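Local coordinates for polymeric Immunoglobulin Receptor (Oncorhynchus mykiss, PDB 5F1S), which probably binds polymeric immunoglobulins through its ectodomain, built of immunoglobulin-like domains, and takes part in mucosal immunity, at residues A[112-117]-A[196-201]; A[131-136]-A[177-182]. All coordinates share one frame; numbering follows the deposited sequence.

Contact 1. Residues A[112-117]-A[196-201]; sequences QGLSVV and CAAGQQ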
loop_
_atom_site.group_PDB
_atom_site.type_symbol
_atom_site.label_atom_id
_atom_site.label_comp_id
_atom_site.label_asym_id
_atom_site.label_seq_id
_atom_site.Cartn_x
_atom_site.Cartn_y
_atom_site.Cartn_z
ATOM N N GLN A 112 -9.936 -1.062 3.234
ATOM C CA GLN A 112 -10.787 -0.826 2.077
ATOM C C GLN A 112 -11.000 0.668 1.909
ATOM O O GLN A 112 -11.347 1.356 2.873
ATOM C CB GLN A 112 -12.113 -1.546 2.253
ATOM C CG GLN A 112 -11.952 -3.051 2.486
ATOM C CD GLN A 112 -13.268 -3.746 2.731
ATOM O OE1 GLN A 112 -14.099 -3.268 3.516
ATOM N NE2 GLN A 112 -13.453 -4.893 2.104
ATOM N N GLY A 113 -10.783 1.147 0.701
ATOM C CA GLY A 113 -10.943 2.532 0.347
ATOM C C GLY A 113 -9.854 3.012 -0.567
ATOM O O GLY A 113 -9.397 2.283 -1.466
ATOM N N LEU A 114 -9.429 4.271 -0.351
ATOM C CA LEU A 114 -8.525 4.948 -1.261
ATOM C C LEU A 114 -7.355 5.509 -0.482
ATOM O O LEU A 114 -7.474 5.794 0.721
ATOM C CB LEU A 114 -9.177 6.115 -2.048
ATOM C CG LEU A 114 -10.154 5.649 -3.141
ATOM C CD1 LEU A 114 -11.469 5.309 -2.529
ATOM C CD2 LEU A 114 -10.289 6.747 -4.171
ATOM N N SER A 115 -6.226 5.657 -1.163
ATOM C CA SER A 115 -5.076 6.368 -0.586
ATOM C C SER A 115 -4.379 7.147 -1.681
ATOM O O SER A 115 -4.697 7.028 -2.865
ATOM C CB SER A 115 -4.082 5.398 0.070
ATOM O OG SER A 115 -3.451 4.640 -0.941
ATOM N N VAL A 116 -3.407 7.956 -1.313
ATOM C CA VAL A 116 -2.729 8.754 -2.319
ATOM C C VAL A 116 -1.244 8.670 -2.085
ATOM O O VAL A 116 -0.791 8.639 -0.935
ATOM C CB VAL A 116 -3.256 10.203 -2.307
ATOM C CG1 VAL A 116 -2.952 10.885 -0.984
ATOM C CG2 VAL A 116 -2.710 10.971 -3.459
ATOM N N VAL A 117 -0.492 8.567 -3.189
ATOM C CA VAL A 117 0.956 8.468 -3.087
ATOM C C VAL A 117 1.505 9.702 -2.384
ATOM O O VAL A 117 2.139 9.611 -1.329
ATOM C CB VAL A 117 1.593 8.276 -4.482
ATOM C CG1 VAL A 117 3.112 8.376 -4.383
ATOM C CG2 VAL A 117 1.182 6.905 -5.142
ATOM N N CYS A 196 -9.724 12.682 -4.330
ATOM C CA CYS A 196 -9.834 11.458 -5.126
ATOM C C CYS A 196 -10.974 10.670 -4.513
ATOM O O CYS A 196 -10.985 10.465 -3.308
ATOM C CB CYS A 196 -8.553 10.591 -5.064
ATOM S SG CYS A 196 -7.077 11.277 -5.694
ATOM N N ALA A 197 -11.928 10.184 -5.318
ATOM C CA ALA A 197 -13.060 9.523 -4.687
ATOM C C ALA A 197 -13.596 8.417 -5.586
ATOM O O ALA A 197 -13.382 8.411 -6.794
ATOM C CB ALA A 197 -14.242 10.463 -4.342
ATOM N N ALA A 198 -14.189 7.437 -4.935
ATOM C CA ALA A 198 -14.873 6.334 -5.607
ATOM C C ALA A 198 -15.945 5.850 -4.650
ATOM O O ALA A 198 -15.696 5.714 -3.450
ATOM C CB ALA A 198 -13.909 5.217 -6.004
ATOM N N GLY A 199 -17.155 5.632 -5.155
ATOM C CA GLY A 199 -18.204 5.320 -4.197
ATOM C C GLY A 199 -18.310 6.383 -3.124
ATOM O O GLY A 199 -18.251 7.583 -3.400
ATOM N N GLN A 200 -18.458 5.941 -1.875
ATOM C CA GLN A 200 -18.585 6.849 -0.756
ATOM C C GLN A 200 -17.258 7.044 -0.032
ATOM O O GLN A 200 -17.247 7.521 1.102
ATOM C CB GLN A 200 -19.656 6.352 0.213
ATOM C CG GLN A 200 -21.085 6.527 -0.304
ATOM C CD GLN A 200 -22.078 5.679 0.473
ATOM O OE1 GLN A 200 -21.692 4.775 1.224
ATOM N NE2 GLN A 200 -23.363 5.960 0.291
ATOM N N GLN A 201 -16.151 6.665 -0.651
ATOM C CA GLN A 201 -14.849 6.828 -0.016
ATOM C C GLN A 201 -14.071 7.916 -0.732
ATOM O O GLN A 201 -14.238 8.124 -1.932
ATOM C CB GLN A 201 -14.025 5.541 -0.051
ATOM C CG GLN A 201 -14.583 4.386 0.725
ATOM C CD GLN A 201 -15.049 4.775 2.039
ATOM O OE1 GLN A 201 -14.325 5.411 2.820
ATOM N NE2 GLN A 201 -16.304 4.436 2.320
#
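Leu114 lies with its branched end over the backbone of 196-198 and the start of the strand that follows. CD1 packs on the aliphatic start of Gln201, 3.6 Å from its CB, and also meets CB of Ala198 at 4.2 Å. CD2 rests on the main chain, 3.9 Å from Cys196 O and 4.0 Å from Ala197 CA. With CG anti to the carbonyl carbon (chi1 -72°), the leucine, already directed at the facing strand, sets its two methyls on different parts of the hairpin. No hydrogen bond joins the two segments; they meet by van der Waals packing, mostly of Leu114. Gln201 bends at its second torsion (chi2 -45°), and its CG comes 4.1 Å from CA of Gly113, whose backbone angles leave no room for a CB beside the carbonyl oxygen of Gln112. Cut back to an alanine here, the Leu114 side chain would no longer touch Gln201 CB or the Ala197-Ala198 backbone, which is likely to open a gap between the two layers. The hairpin is closed by a type II' turn from Ala198 to Gln201, in which Ala198 and Gln201 exchange two backbone hydrogen bonds. Tyr135, on strand 129-135, also packs against Leu114, while Cys196 is tied by its disulfide to Cys133. The axes of 114-116 and 196-198 run 7.8 Å apart at an angle of 163°, too far for strand pairing. They belong to the two facing sheets of an immunoglobulin beta sandwich of the V-set family, with Leu114 doing most of the packing between the layers here.

Contact 2. Residues A[131-136]-A[177-182]; sequences VQCLYS and KAFTVT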
loop_
_atom_site.group_PDB
_atom_site.type_symbol
_atom_site.label_atom_id
_atom_site.label_comp_id
_atom_site.label_asym_id
_atom_site.label_seq_id
_atom_site.Cartn_x
_atom_site.Cartn_y
_atom_site.Cartn_z
ATOM N N VAL A 131 -1.439 13.433 -9.982
ATOM C CA VAL A 131 -1.835 12.881 -8.696
ATOM C C VAL A 131 -2.125 11.413 -8.936
ATOM O O VAL A 131 -2.857 11.079 -9.876
ATOM C CB VAL A 131 -3.091 13.587 -8.158
ATOM C CG1 VAL A 131 -3.566 12.964 -6.855
ATOM C CG2 VAL A 131 -2.884 15.096 -8.003
ATOM N N GLN A 132 -1.584 10.543 -8.099
ATOM C CA GLN A 132 -1.827 9.116 -8.259
ATOM C C GLN A 132 -2.697 8.635 -7.109
ATOM O O GLN A 132 -2.245 8.557 -5.959
ATOM C CB GLN A 132 -0.551 8.288 -8.333
ATOM C CG GLN A 132 -0.942 6.850 -8.823
ATOM C CD GLN A 132 0.237 6.001 -9.259
ATOM O OE1 GLN A 132 1.362 6.486 -9.376
ATOM N NE2 GLN A 132 -0.024 4.730 -9.517
ATOM N N CYS A 133 -3.953 8.353 -7.417
ATOM C CA CYS A 133 -4.915 7.889 -6.442
ATOM C C CYS A 133 -4.969 6.370 -6.482
ATOM O O CYS A 133 -5.255 5.783 -7.531
ATOM C CB CYS A 133 -6.303 8.435 -6.722
ATOM S SG CYS A 133 -6.462 10.212 -7.257
ATOM N N LEU A 134 -4.746 5.743 -5.350
ATOM C CA LEU A 134 -4.766 4.296 -5.235
ATOM C C LEU A 134 -6.084 3.831 -4.646
ATOM O O LEU A 134 -6.704 4.534 -3.850
ATOM C CB LEU A 134 -3.640 3.820 -4.332
ATOM C CG LEU A 134 -2.274 4.430 -4.654
ATOM C CD1 LEU A 134 -1.288 3.924 -3.592
ATOM C CD2 LEU A 134 -1.812 3.991 -6.016
ATOM N N TYR A 135 -6.529 2.635 -5.038
ATOM C CA TYR A 135 -7.767 2.145 -4.461
ATOM C C TYR A 135 -7.756 0.636 -4.291
ATOM O O TYR A 135 -7.016 -0.072 -4.964
ATOM C CB TYR A 135 -8.973 2.568 -5.303
ATOM C CG TYR A 135 -8.950 2.091 -6.704
ATOM C CD1 TYR A 135 -9.364 0.799 -7.026
ATOM C CD2 TYR A 135 -8.526 2.903 -7.708
ATOM C CE1 TYR A 135 -9.364 0.365 -8.330
ATOM C CE2 TYR A 135 -8.509 2.471 -9.032
ATOM C CZ TYR A 135 -8.951 1.201 -9.322
ATOM O OH TYR A 135 -8.942 0.777 -10.627
ATOM N N SER A 136 -8.542 0.169 -3.324
ATOM C CA SER A 136 -8.616 -1.240 -2.977
ATOM C C SER A 136 -9.556 -1.979 -3.929
ATOM O O SER A 136 -10.322 -1.373 -4.706
ATOM C CB SER A 136 -9.078 -1.432 -1.547
ATOM O OG SER A 136 -10.401 -0.960 -1.353
ATOM N N LYS A 177 -5.973 -0.961 -9.879
ATOM C CA LYS A 177 -5.289 -0.543 -8.642
ATOM C C LYS A 177 -5.254 0.962 -8.414
ATOM O O LYS A 177 -5.057 1.371 -7.274
ATOM C CB LYS A 177 -3.804 -1.005 -8.630
ATOM C CG LYS A 177 -3.515 -2.450 -8.773
ATOM C CD LYS A 177 -2.025 -2.713 -8.501
ATOM C CE LYS A 177 -1.071 -1.937 -9.416
ATOM N NZ LYS A 177 0.362 -2.355 -9.175
ATOM N N ALA A 178 -5.296 1.795 -9.456
ATOM C CA ALA A 178 -4.943 3.195 -9.311
ATOM C C ALA A 178 -5.546 3.967 -10.452
ATOM O O ALA A 178 -5.720 3.432 -11.553
ATOM C CB ALA A 178 -3.427 3.429 -9.330
ATOM N N PHE A 179 -5.852 5.240 -10.189
ATOM C CA PHE A 179 -6.162 6.155 -11.278
ATOM C C PHE A 179 -5.333 7.405 -11.107
ATOM O O PHE A 179 -5.052 7.812 -9.984
ATOM C CB PHE A 179 -7.696 6.447 -11.369
ATOM C CG PHE A 179 -8.340 7.122 -10.154
ATOM C CD1 PHE A 179 -8.567 8.493 -10.137
ATOM C CD2 PHE A 179 -8.819 6.378 -9.109
ATOM C CE1 PHE A 179 -9.207 9.098 -9.079
ATOM C CE2 PHE A 179 -9.472 6.975 -8.038
ATOM C CZ PHE A 179 -9.676 8.341 -8.027
ATOM N N THR A 180 -4.838 7.935 -12.214
ATOM C CA THR A 180 -4.000 9.130 -12.196
ATOM C C THR A 180 -4.817 10.309 -12.682
ATOM O O THR A 180 -5.597 10.192 -13.631
ATOM C CB THR A 180 -2.762 8.968 -13.079
ATOM O OG1 THR A 180 -3.175 8.675 -14.418
ATOM C CG2 THR A 180 -1.916 7.815 -12.576
ATOM N N VAL A 181 -4.614 11.449 -12.040
ATOM C CA VAL A 181 -5.281 12.692 -12.401
ATOM C C VAL A 181 -4.162 13.617 -12.854
ATOM O O VAL A 181 -3.256 13.930 -12.077
ATOM C CB VAL A 181 -6.089 13.302 -11.239
ATOM C CG1 VAL A 181 -6.777 14.626 -11.650
ATOM C CG2 VAL A 181 -7.125 12.337 -10.696
ATOM N N THR A 182 -4.190 14.028 -14.117
ATOM C CA THR A 182 -3.187 14.949 -14.632
ATOM C C THR A 182 -3.820 16.323 -14.764
ATOM O O THR A 182 -4.809 16.481 -15.481
ATOM C CB THR A 182 -2.626 14.474 -15.978
ATOM O OG1 THR A 182 -1.976 13.226 -15.783
ATOM C CG2 THR A 182 -1.593 15.467 -16.502
#
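Cys133 sets its CB over the centre of the Phe179 ring, a CH-pi contact with CB 3.7 Å from the ring centroid and 13° off the ring normal. Its SG makes an oblique sulfur-aromatic contact with the same ring, 3.5 Å from Phe179 CE1, and also meets CG2 of Val181. Tyr135 CD2 approaches the phenyl rim almost in the ring plane, 3.8 Å from Phe179 CD2. The phenylalanine CG is placed between the backbone N and the carbonyl carbon (chi1 62°), which turns the ring so that one face lies against Cys133 CB. Tyr135 takes the same kind of first torsion (chi1 59°), laying its ring along the backbone at Lys177 and Ala178: Lys177 C lies over one face, toward the rim, and CE2 comes 3.3 Å from Ala178 N. On the other side of the sheet Leu134 CD2 packs on Ala178 CB at 3.7 Å, and the side chains of Gln132 and Thr180 cross, Gln132 CG meeting Thr180 CG2.

Five backbone hydrogen bonds fix this antiparallel register. Val131 and Cys133 each exchange two, with Val181 and Phe179 respectively, whereas Tyr135 N, 3.0 Å from Lys177 O, reaches it from above the carbonyl plane; Arg14 also binds this oxygen. Farther out, the Tyr135 hydroxyl is hydrogen-bonded to Asp173 and its ring has a cation-pi partner in Lys144. This is an inner strand pair of an immunoglobulin V-set sandwich, bearing one cysteine of its inter-sheet disulfide (Cys133-Cys196). Strand 129-135 lies between 114-116 and 178-183, while Trp146 of the facing sheet packs on Val131 and Val181.

The two contacts, with centres about 9 Å apart, illustrate how one immunoglobulin domain combines pairing within a sheet with packing between sheets. Along the chain, contact 2 is nested inside the loop closed by contact 1: 112-117 comes first, then 131-136, 177-182 and 196-201. Strands 114-116, 129-135 and 178-183 are successive neighbours in one sheet, whereas 192-198 belongs to the other. Ser115 O probably accepts a hydrogen bond from Leu134 N within the first sheet, and the disulfide between Cys133 SG and Cys196 SG (2.0 Å) crosses the sandwich. In this second V-set domain, pairing therefore ties the first three segments within one sheet, and the disulfide ties that sheet to 196-201 through the interior.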